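Local coordinates for putative peptidyl-arginine deiminase family protein (Campylobacter jejuni subsp. jejuni serotype O:2, PDB 6B10) that probably hydrolyses agmatine to N-carbamoylputrescine and ammonia, a step in the biosynthesis of the polyamine putrescine, at residues T83-W87 and I88-G92; F142-G146 and G147-F151; M157-S161 and H162-N166; V274-N277 and N278-I281. One frame throughout, in Å; residues are numbered along the deposited sequence.

Interaction 1: residues T83-W87 and I88-G92; sequences TNDTW and IRDFG. With K (potassium ion), chain E.
Trp-87 O accepts the backbone N-H of Asp-90 at an N to O distance of 3.1 Å, the donor standing above the carbonyl plane rather than on a lone pair. Two residues before Trp-87, Asp-85 turns its carboxylate onto the backbone: CG is anti to the backbone N (chi1 -174°), and OD1 takes the N-H of Trp-87 at 2.7 Å, approached from above the carboxylate plane. Between these bonds, Ile-88 N reaches Thr-86 O in a weak hydrogen bond of 2.8 Å that belongs to an inverse gamma turn centred on Trp-87.

The side chains of Trp-87 and Asp-90 run side by side in the same direction, with Asp-90 OD2 3.3 Å from Trp-87 CB and the indole and carboxylate planes 66° apart. Asp-85 and Phe-91 instead slide past each other in opposite directions; Asp-85 OD2 sits at the ring edge, near its plane, 3.8 Å from Phe-91 CD2. The phenyl ring is folded back because CG lies between the backbone N and the carbonyl carbon (chi1 65°), which brings Ile-88 CA over one ring face, toward the rim. Farther out, Val-124 of helix 120-133 packs on this ring, while the indole rests on Cys-323 and Ser-324.

An Asx turn at Asp-85 thus leads into a short helical turn, 88-91, from which Phe-91 O binds potassium at 2.8 Å, in a site completed by Asp-106 OD1, Phe-107 O and a water that donates a hydrogen bond to Asp-90 O.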
loop_
_atom_site.group_PDB
_atom_site.type_symbol
_atom_site.label_atom_id
_atom_site.label_comp_id
_atom_site.label_asym_id
_atom_site.label_seq_id
_atom_site.Cartn_x
_atom_site.Cartn_y
_atom_site.Cartn_z
ATOM N N THR A 83 11.046 6.751 -15.362
ATOM C CA THR A 83 10.366 7.156 -14.133
ATOM C C THR A 83 11.353 7.869 -13.208
ATOM O O THR A 83 12.537 7.996 -13.525
ATOM C CB THR A 83 9.763 5.935 -13.393
ATOM O OG1 THR A 83 9.042 6.371 -12.232
ATOM C CG2 THR A 83 10.854 4.937 -12.983
ATOM N N ASN A 84 10.857 8.340 -12.071
ATOM C CA ASN A 84 11.721 8.806 -10.982
ATOM C C ASN A 84 11.176 8.392 -9.613
ATOM O O ASN A 84 11.883 7.760 -8.828
ATOM C CB ASN A 84 11.968 10.322 -11.058
ATOM C CG ASN A 84 10.697 11.125 -11.273
ATOM O OD1 ASN A 84 9.640 10.578 -11.601
ATOM N ND2 ASN A 84 10.795 12.436 -11.089
ATOM N N ASP A 85 9.917 8.734 -9.346
ATOM C CA ASP A 85 9.218 8.307 -8.136
ATOM C C ASP A 85 9.186 6.776 -8.054
ATOM O O ASP A 85 8.773 6.108 -9.005
ATOM C CB ASP A 85 7.789 8.862 -8.158
ATOM C CG ASP A 85 7.021 8.595 -6.874
ATOM O OD1 ASP A 85 7.565 7.961 -5.949
ATOM O OD2 ASP A 85 5.851 9.023 -6.795
ATOM N N THR A 86 9.637 6.232 -6.925
ATOM C CA THR A 86 9.605 4.788 -6.686
ATOM C C THR A 86 8.344 4.341 -5.926
ATOM O O THR A 86 8.056 3.148 -5.833
ATOM C CB THR A 86 10.838 4.330 -5.888
ATOM O OG1 THR A 86 10.883 5.020 -4.633
ATOM C CG2 THR A 86 12.111 4.608 -6.668
ATOM N N TRP A 87 7.600 5.297 -5.381
ATOM C CA TRP A 87 6.441 4.980 -4.561
ATOM C C TRP A 87 5.247 4.682 -5.454
ATOM O O TRP A 87 4.362 5.511 -5.624
ATOM C CB TRP A 87 6.148 6.124 -3.588
ATOM C CG TRP A 87 7.330 6.472 -2.710
ATOM C CD1 TRP A 87 8.005 7.658 -2.681
ATOM C CD2 TRP A 87 7.982 5.617 -1.756
ATOM N NE1 TRP A 87 9.028 7.598 -1.765
ATOM C CE2 TRP A 87 9.036 6.358 -1.183
ATOM C CE3 TRP A 87 7.776 4.300 -1.330
ATOM C CZ2 TRP A 87 9.881 5.828 -0.204
ATOM C CZ3 TRP A 87 8.619 3.772 -0.356
ATOM C CH2 TRP A 87 9.657 4.536 0.194
ATOM N N ILE A 88 5.242 3.482 -6.025
ATOM C CA ILE A 88 4.230 3.099 -7.014
ATOM C C ILE A 88 2.817 2.996 -6.420
ATOM O O ILE A 88 1.837 3.205 -7.132
ATOM C CB ILE A 88 4.624 1.799 -7.766
ATOM C CG1 ILE A 88 3.663 1.532 -8.933
ATOM C CG2 ILE A 88 4.651 0.597 -6.837
ATOM C CD1 ILE A 88 4.180 0.516 -9.929
ATOM N N ARG A 89 2.709 2.688 -5.126
ATOM C CA ARG A 89 1.418 2.721 -4.426
ATOM C C ARG A 89 0.702 4.076 -4.600
ATOM O O ARG A 89 -0.528 4.127 -4.664
ATOM C CB ARG A 89 1.626 2.406 -2.934
ATOM C CG ARG A 89 0.363 2.343 -2.066
ATOM C CD ARG A 89 -0.466 1.079 -2.243
ATOM N NE ARG A 89 0.326 -0.148 -2.141
ATOM C CZ ARG A 89 -0.166 -1.375 -2.312
ATOM N NH1 ARG A 89 -1.455 -1.555 -2.554
ATOM N NH2 ARG A 89 0.635 -2.430 -2.227
ATOM N N ASP A 90 1.462 5.168 -4.663
ATOM C CA ASP A 90 0.876 6.498 -4.882
ATOM C C ASP A 90 0.158 6.608 -6.224
ATOM O O ASP A 90 -0.964 7.114 -6.291
ATOM C CB ASP A 90 1.946 7.601 -4.833
ATOM C CG ASP A 90 2.445 7.890 -3.430
ATOM O OD1 ASP A 90 1.655 7.789 -2.467
ATOM O OD2 ASP A 90 3.634 8.251 -3.298
ATOM N N PHE A 91 0.812 6.151 -7.290
ATOM C CA PHE A 91 0.304 6.390 -8.645
ATOM C C PHE A 91 -0.131 5.147 -9.431
ATOM O O PHE A 91 -0.828 5.283 -10.433
ATOM C CB PHE A 91 1.309 7.222 -9.469
ATOM C CG PHE A 91 2.613 6.529 -9.729
ATOM C CD1 PHE A 91 2.739 5.630 -10.771
ATOM C CD2 PHE A 91 3.725 6.798 -8.940
ATOM C CE1 PHE A 91 3.942 4.992 -11.016
ATOM C CE2 PHE A 91 4.931 6.165 -9.178
ATOM C CZ PHE A 91 5.040 5.259 -10.218
ATOM N N GLY A 92 0.248 3.952 -8.990
ATOM C CA GLY A 92 -0.092 2.719 -9.713
ATOM C C GLY A 92 -1.581 2.503 -9.951
ATOM O O GLY A 92 -2.428 3.093 -9.279
HETATM K K K E . -2.624 7.316 -11.229
HETATM O O HOH W 1 -3.037 7.893 -8.313
#

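Interaction 2: residues F142-G146 and G147-F151; sequences FILEG and GSIDF
Ser-148 meets Glu-145 O with two donors at once. Its hydroxyl, OG, gives a hydrogen bond of 2.8 Å to Glu-145 O, arriving in the carbonyl plane on a lone pair. Its backbone N approaches the same Glu-145 O at 3.1 Å, but from well above that plane (58° out of it), so the two donors use different directions around one oxygen. The hydroxyl can fold back this far because chi1 of 78° holds OG between the backbone N and the carbonyl carbon of Ser-148.

One residue on, Ile-149 N points nearly straight at Gly-146 O, though at 3.5 Å the bond is weak. The Ile-149 side chain lies close by, with CG1 3.6 Å from Gly-146 O, and then crosses that of Leu-144 at about a right angle. Leu-144 CD2 touches Ile-149 CD1 at 3.8 Å, and its other branch, CD1, lies 4.0 Å from Ile-149 CG2.

Around this pair, Leu-182 and Phe-186 of helix 175-186 pack on Leu-144 and Ile-149 respectively, and Phe-107 touches Leu-144 from strand 101-108. Beyond the turn, Asp-150, in strand 149-151, forms a salt bridge with Arg-213 and accepts the N-H of Phe-214.

Gly-146 and Gly-147 thus lie in a short 3-10 turn, with Leu-144 and Ile-149 in contact across it. In this buried setting a single carbonyl oxygen, Glu-145 O, satisfies both the N-H and the hydroxyl of Ser-148, and this double grip limits the rotation of the serine side chain.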
loop_
_atom_site.group_PDB
_atom_site.type_symbol
_atom_site.label_atom_id
_atom_site.label_comp_id
_atom_site.label_asym_id
_atom_site.label_seq_id
_atom_site.Cartn_x
_atom_site.Cartn_y
_atom_site.Cartn_z
ATOM N N PHE A 142 -10.376 11.868 -10.730
ATOM C CA PHE A 142 -10.499 12.023 -9.291
ATOM C C PHE A 142 -9.108 11.890 -8.691
ATOM O O PHE A 142 -8.326 11.045 -9.122
ATOM C CB PHE A 142 -11.439 10.948 -8.734
ATOM C CG PHE A 142 -11.789 11.134 -7.289
ATOM C CD1 PHE A 142 -11.012 10.557 -6.293
ATOM C CD2 PHE A 142 -12.897 11.875 -6.922
ATOM C CE1 PHE A 142 -11.333 10.724 -4.957
ATOM C CE2 PHE A 142 -13.225 12.046 -5.586
ATOM C CZ PHE A 142 -12.440 11.471 -4.603
ATOM N N ILE A 143 -8.792 12.731 -7.710
ATOM C CA ILE A 143 -7.473 12.705 -7.065
ATOM C C ILE A 143 -7.451 11.665 -5.949
ATOM O O ILE A 143 -8.166 11.795 -4.958
ATOM C CB ILE A 143 -7.081 14.086 -6.484
ATOM C CG1 ILE A 143 -7.094 15.169 -7.573
ATOM C CG2 ILE A 143 -5.706 14.027 -5.833
ATOM C CD1 ILE A 143 -6.120 14.936 -8.714
ATOM N N LEU A 144 -6.616 10.643 -6.106
ATOM C CA LEU A 144 -6.546 9.564 -5.128
ATOM C C LEU A 144 -5.253 8.772 -5.243
ATOM O O LEU A 144 -4.901 8.322 -6.329
ATOM C CB LEU A 144 -7.747 8.631 -5.311
ATOM C CG LEU A 144 -7.855 7.448 -4.349
ATOM C CD1 LEU A 144 -9.295 7.242 -3.909
ATOM C CD2 LEU A 144 -7.297 6.175 -4.973
ATOM N N GLU A 145 -4.559 8.603 -4.117
ATOM C CA GLU A 145 -3.391 7.728 -4.037
ATOM C C GLU A 145 -3.807 6.384 -3.447
ATOM O O GLU A 145 -4.697 6.326 -2.604
ATOM C CB GLU A 145 -2.295 8.342 -3.159
ATOM C CG GLU A 145 -1.915 9.779 -3.496
ATOM C CD GLU A 145 -2.651 10.793 -2.636
ATOM O OE1 GLU A 145 -3.882 10.938 -2.799
ATOM O OE2 GLU A 145 -1.997 11.439 -1.788
ATOM N N GLY A 146 -3.144 5.313 -3.873
ATOM C CA GLY A 146 -3.448 3.964 -3.393
ATOM C C GLY A 146 -3.271 3.798 -1.893
ATOM O O GLY A 146 -4.049 3.101 -1.243
ATOM N N GLY A 147 -2.259 4.456 -1.339
ATOM C CA GLY A 147 -2.015 4.428 0.102
ATOM C C GLY A 147 -3.032 5.168 0.958
ATOM O O GLY A 147 -2.999 5.057 2.181
ATOM N N SER A 148 -3.947 5.917 0.341
ATOM C CA SER A 148 -4.942 6.661 1.108
ATOM C C SER A 148 -6.242 5.884 1.378
ATOM O O SER A 148 -7.110 6.382 2.093
ATOM C CB SER A 148 -5.246 7.995 0.419
ATOM O OG SER A 148 -6.102 7.794 -0.682
ATOM N N ILE A 149 -6.360 4.668 0.835
ATOM C CA ILE A 149 -7.564 3.839 1.008
ATOM C C ILE A 149 -7.204 2.391 1.357
ATOM O O ILE A 149 -6.139 1.912 0.988
ATOM C CB ILE A 149 -8.452 3.847 -0.261
ATOM C CG1 ILE A 149 -7.622 3.502 -1.505
ATOM C CG2 ILE A 149 -9.117 5.208 -0.419
ATOM C CD1 ILE A 149 -8.423 3.335 -2.778
ATOM N N ASP A 150 -8.105 1.711 2.065
ATOM C CA ASP A 150 -7.903 0.323 2.489
ATOM C C ASP A 150 -9.270 -0.391 2.532
ATOM O O ASP A 150 -10.224 0.145 3.091
ATOM C CB ASP A 150 -7.226 0.321 3.864
ATOM C CG ASP A 150 -6.685 -1.034 4.258
ATOM O OD1 ASP A 150 -5.558 -1.371 3.853
ATOM O OD2 ASP A 150 -7.378 -1.757 5.004
ATOM N N PHE A 151 -9.362 -1.583 1.942
ATOM C CA PHE A 151 -10.645 -2.290 1.790
ATOM C C PHE A 151 -10.703 -3.598 2.573
ATOM O O PHE A 151 -9.697 -4.297 2.693
ATOM C CB PHE A 151 -10.888 -2.621 0.329
ATOM C CG PHE A 151 -10.944 -1.423 -0.563
ATOM C CD1 PHE A 151 -12.085 -0.646 -0.621
ATOM C CD2 PHE A 151 -9.856 -1.077 -1.349
ATOM C CE1 PHE A 151 -12.148 0.452 -1.448
ATOM C CE2 PHE A 151 -9.909 0.028 -2.174
ATOM C CZ PHE A 151 -11.061 0.792 -2.226
#

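Interaction 3: residues M157-S161 and H162-N166; sequences MLTSS and HCLLN
Ser-160 leaves strand 156-160 with its CB against the sulfur of Cys-163, the CB to SG distance being 3.6 Å. From there OG swings anti to the backbone N (chi1 171°) and reaches the first turn of the following helix, where it accepts the N-H of His-162 at 3.2 Å. The same OG lies 3.6 Å from His-162 CB and in the plane of the imidazole at its edge, 3.7 Å from His-162 CD2. The backbone of Ser-160 takes part as well: its O accepts from Cys-163 N at 3.1 Å, with the donor above the carbonyl plane.

On the strand side, Thr-159 and Leu-164 cross obliquely, and Thr-159 OG1 comes within 3.2 Å of Leu-164 CD1; that hydroxyl is hydrogen-bonded to Ser-148 O. Farther along, Leu-165 lays its CG 3.3 Å from Ser-161 O. Glu-195 binds the neighbouring polar ends, its OE2 meeting Ser-161 OG and its O meeting His-162 NE2, while the ring of His-206 meets that of His-162.

The chain therefore turns sharply from strand to helix, their axes 75° apart, with Ser-160 as N-cap. Its hydroxyl and carbonyl oxygens satisfy two N-H groups of the first helical turn, and their partial negative charge would probably interact favourably with the positive end of the helix dipole.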
loop_
_atom_site.group_PDB
_atom_site.type_symbol
_atom_site.label_atom_id
_atom_site.label_comp_id
_atom_site.label_asym_id
_atom_site.label_seq_id
_atom_site.Cartn_x
_atom_site.Cartn_y
_atom_site.Cartn_z
ATOM N N MET A 157 -14.654 0.585 3.315
ATOM C CA MET A 157 -13.358 1.194 3.035
ATOM C C MET A 157 -12.928 2.077 4.194
ATOM O O MET A 157 -13.740 2.774 4.792
ATOM C CB MET A 157 -13.395 2.029 1.752
ATOM C CG MET A 157 -12.038 2.613 1.363
ATOM S SD MET A 157 -12.101 3.661 -0.102
ATOM C CE MET A 157 -12.770 5.163 0.604
ATOM N N LEU A 158 -11.633 2.058 4.472
ATOM C CA LEU A 158 -11.032 2.813 5.547
ATOM C C LEU A 158 -10.216 3.934 4.907
ATOM O O LEU A 158 -9.547 3.722 3.897
ATOM C CB LEU A 158 -10.139 1.862 6.349
ATOM C CG LEU A 158 -9.692 2.122 7.778
ATOM C CD1 LEU A 158 -10.859 2.451 8.692
ATOM C CD2 LEU A 158 -8.931 0.900 8.288
ATOM N N THR A 159 -10.305 5.136 5.464
ATOM C CA THR A 159 -9.553 6.275 4.937
ATOM C C THR A 159 -9.422 7.369 5.995
ATOM O O THR A 159 -10.114 7.345 7.008
ATOM C CB THR A 159 -10.209 6.847 3.654
ATOM O OG1 THR A 159 -9.316 7.770 3.015
ATOM C CG2 THR A 159 -11.528 7.541 3.965
ATOM N N SER A 160 -8.526 8.317 5.753
ATOM C CA SER A 160 -8.335 9.444 6.660
ATOM C C SER A 160 -8.981 10.706 6.103
ATOM O O SER A 160 -8.796 11.042 4.931
ATOM C CB SER A 160 -6.847 9.686 6.902
ATOM O OG SER A 160 -6.644 10.902 7.605
ATOM N N SER A 161 -9.725 11.407 6.957
ATOM C CA SER A 161 -10.329 12.696 6.608
ATOM C C SER A 161 -9.307 13.732 6.139
ATOM O O SER A 161 -9.622 14.601 5.328
ATOM C CB SER A 161 -11.089 13.254 7.810
ATOM O OG SER A 161 -12.129 12.376 8.195
ATOM N N HIS A 162 -8.086 13.634 6.649
ATOM C CA HIS A 162 -7.025 14.575 6.311
ATOM C C HIS A 162 -6.509 14.396 4.880
ATOM O O HIS A 162 -5.996 15.345 4.289
ATOM C CB HIS A 162 -5.873 14.447 7.313
ATOM C CG HIS A 162 -6.273 14.737 8.727
ATOM N ND1 HIS A 162 -6.100 15.973 9.313
ATOM C CD2 HIS A 162 -6.854 13.954 9.669
ATOM C CE1 HIS A 162 -6.550 15.938 10.556
ATOM N NE2 HIS A 162 -7.013 14.725 10.795
ATOM N N CYS A 163 -6.649 13.193 4.325
ATOM C CA CYS A 163 -6.164 12.908 2.972
ATOM C C CYS A 163 -7.066 13.476 1.879
ATOM O O CYS A 163 -6.717 14.451 1.215
ATOM C CB CYS A 163 -6.021 11.398 2.756
ATOM S SG CYS A 163 -4.938 10.574 3.935
ATOM N N LEU A 164 -8.235 12.867 1.712
ATOM C CA LEU A 164 -9.036 13.038 0.498
ATOM C C LEU A 164 -9.763 14.377 0.426
ATOM O O LEU A 164 -10.048 14.868 -0.665
ATOM C CB LEU A 164 -10.040 11.889 0.371
ATOM C CG LEU A 164 -9.414 10.491 0.311
ATOM C CD1 LEU A 164 -10.465 9.423 0.561
ATOM C CD2 LEU A 164 -8.713 10.263 -1.019
ATOM N N LEU A 165 -10.058 14.961 1.583
ATOM C CA LEU A 165 -10.693 16.276 1.646
ATOM C C LEU A 165 -9.696 17.370 1.278
ATOM O O LEU A 165 -10.061 18.374 0.661
ATOM C CB LEU A 165 -11.277 16.521 3.043
ATOM C CG LEU A 165 -12.240 15.441 3.558
ATOM C CD1 LEU A 165 -12.929 15.892 4.837
ATOM C CD2 LEU A 165 -13.271 15.069 2.504
ATOM N N ASN A 166 -8.437 17.159 1.653
ATOM C CA ASN A 166 -7.353 18.060 1.287
ATOM C C ASN A 166 -7.016 17.986 -0.205
ATOM O O ASN A 166 -6.868 19.020 -0.861
ATOM C CB ASN A 166 -6.109 17.728 2.116
ATOM C CG ASN A 166 -4.950 18.668 1.844
ATOM O OD1 ASN A 166 -5.146 19.850 1.558
ATOM N ND2 ASN A 166 -3.730 18.148 1.941
#

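Interaction 4: residues V274-N277 and N278-I281; sequences VFIN and NALI
The ring of Phe-275 carries Leu-280 CD1 squarely over the middle of one face: the methyl lies 3.8 Å from the ring centroid and 4° off the normal, a CH-pi contact in which all six ring carbons are at nearly equal distance. Leu-280 brings this branch over the ring with its CG anti to the backbone N (chi1 174°), and the same CD1 rests 3.6 Å from Val-274 O. His-304 meets the Phe-275 ring edge-to-face, and Ile-306 of the adjoining strand 305-310 packs on Leu-280.

Backbone pairing sets up this cross-strand couple. Segments 274-277 and 278-281 form a tight antiparallel hairpin, joined by a type II turn from Ile-276 to Ala-279, with Asn-278 at the turn position that takes a positive phi. Phe-275 and Leu-280 are a non-hydrogen-bonded pair flanked by two hydrogen-bonded ones. Ile-281 N reaches Val-274 O almost straight at 2.9 Å, and Val-274 N returns a bond to Ile-281 O in the carbonyl plane; Ile-276 N gives a 2.9 Å bond to Ala-279 O, while Ala-279 N donates to Ile-276 O from above the carbonyl plane and closes the turn.

The sheet face bearing Val-274, Ile-276, Ala-279 and Ile-281 is wholly aliphatic within the hairpin. Val-274 and Ile-281 lie side by side, Val-274 CG1 lying 3.8 Å from Ile-281 CB. Ile-276 spreads over two partners, CG1 meeting Ala-279 CB at 3.8 Å and CD1 meeting Ile-281 CD1 diagonally at 3.8 Å. Phe-47 and Val-51 of helix 37-52 press on this face, and at the turn Asn-277 OD1 accepts the N-H of Gln-19.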
loop_
_atom_site.group_PDB
_atom_site.type_symbol
_atom_site.label_atom_id
_atom_site.label_comp_id
_atom_site.label_asym_id
_atom_site.label_seq_id
_atom_site.Cartn_x
_atom_site.Cartn_y
_atom_site.Cartn_z
ATOM N N VAL A 274 2.460 -5.578 3.466
ATOM C CA VAL A 274 1.830 -5.893 2.197
ATOM C C VAL A 274 1.439 -7.359 2.119
ATOM O O VAL A 274 2.249 -8.234 2.389
ATOM C CB VAL A 274 2.710 -5.483 0.984
ATOM C CG1 VAL A 274 4.105 -6.060 1.084
ATOM C CG2 VAL A 274 2.051 -5.898 -0.328
ATOM N N PHE A 275 0.179 -7.614 1.773
ATOM C CA PHE A 275 -0.281 -8.975 1.541
ATOM C C PHE A 275 0.146 -9.425 0.151
ATOM O O PHE A 275 0.088 -8.646 -0.810
ATOM C CB PHE A 275 -1.796 -9.078 1.634
ATOM C CG PHE A 275 -2.329 -9.166 3.037
ATOM C CD1 PHE A 275 -2.298 -10.370 3.731
ATOM C CD2 PHE A 275 -2.915 -8.058 3.643
ATOM C CE1 PHE A 275 -2.817 -10.459 5.013
ATOM C CE2 PHE A 275 -3.439 -8.142 4.925
ATOM C CZ PHE A 275 -3.387 -9.344 5.609
ATOM N N ILE A 276 0.584 -10.677 0.072
ATOM C CA ILE A 276 0.858 -11.363 -1.182
ATOM C C ILE A 276 0.343 -12.778 -1.021
ATOM O O ILE A 276 -0.128 -13.151 0.056
ATOM C CB ILE A 276 2.356 -11.363 -1.523
ATOM C CG1 ILE A 276 3.169 -11.991 -0.382
ATOM C CG2 ILE A 276 2.825 -9.938 -1.803
ATOM C CD1 ILE A 276 4.591 -12.341 -0.760
ATOM N N ASN A 277 0.425 -13.578 -2.074
ATOM C CA ASN A 277 -0.123 -14.930 -2.003
ATOM C C ASN A 277 0.529 -15.736 -0.880
ATOM O O ASN A 277 1.749 -15.921 -0.868
ATOM C CB ASN A 277 0.041 -15.639 -3.339
ATOM C CG ASN A 277 -0.772 -14.989 -4.437
ATOM O OD1 ASN A 277 -1.667 -14.184 -4.166
ATOM N ND2 ASN A 277 -0.462 -15.319 -5.685
ATOM N N ASN A 278 -0.294 -16.177 0.073
ATOM C CA ASN A 278 0.142 -17.019 1.188
ATOM C C ASN A 278 1.096 -16.353 2.178
ATOM O O ASN A 278 1.656 -17.022 3.038
ATOM C CB ASN A 278 0.767 -18.326 0.673
ATOM C CG ASN A 278 -0.192 -19.126 -0.172
ATOM O OD1 ASN A 278 0.011 -19.292 -1.372
ATOM N ND2 ASN A 278 -1.262 -19.595 0.444
ATOM N N ALA A 279 1.247 -15.036 2.099
ATOM C CA ALA A 279 2.156 -14.351 2.995
ATOM C C ALA A 279 1.781 -12.905 3.250
ATOM O O ALA A 279 1.046 -12.276 2.484
ATOM C CB ALA A 279 3.578 -14.437 2.459
ATOM N N LEU A 280 2.292 -12.407 4.370
ATOM C CA LEU A 280 2.175 -11.018 4.757
ATOM C C LEU A 280 3.580 -10.521 5.049
ATOM O O LEU A 280 4.242 -11.012 5.959
ATOM C CB LEU A 280 1.295 -10.880 6.000
ATOM C CG LEU A 280 1.219 -9.465 6.586
ATOM C CD1 LEU A 280 0.630 -8.480 5.590
ATOM C CD2 LEU A 280 0.419 -9.465 7.874
ATOM N N ILE A 281 4.035 -9.548 4.275
ATOM C CA ILE A 281 5.391 -9.044 4.419
ATOM C C ILE A 281 5.336 -7.798 5.291
ATOM O O ILE A 281 4.706 -6.810 4.932
ATOM C CB ILE A 281 6.036 -8.712 3.052
ATOM C CG1 ILE A 281 5.777 -9.827 2.030
ATOM C CG2 ILE A 281 7.531 -8.466 3.221
ATOM C CD1 ILE A 281 6.248 -11.204 2.443
#

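Overall arrangement
Interactions 2 and 3 are the most intimate pair, their centres about 8 Å apart: Asp-150 O and Leu-158 N (2.7 Å) join neighbouring antiparallel strands, and Ile-149 CG2 packs on Met-157 SD at 3.4 Å. Interaction 1 touches interaction 2 through Arg-89, whose CG lies 3.4 Å from Gly-147 N. The guanidinium end of the same arginine, bonded to Asn-327, brushes interaction 4, with Arg-89 NH2 4.2 Å from Val-274 CG2. Interactions 3 and 4 lie on opposite sides of the chain's centre, their own centres about 25 Å apart. Interaction 1 supplies one protein ligand of the potassium ion, Phe-91 O; the side chain of Leu-144 in interaction 2 stays about 8 Å from the ion.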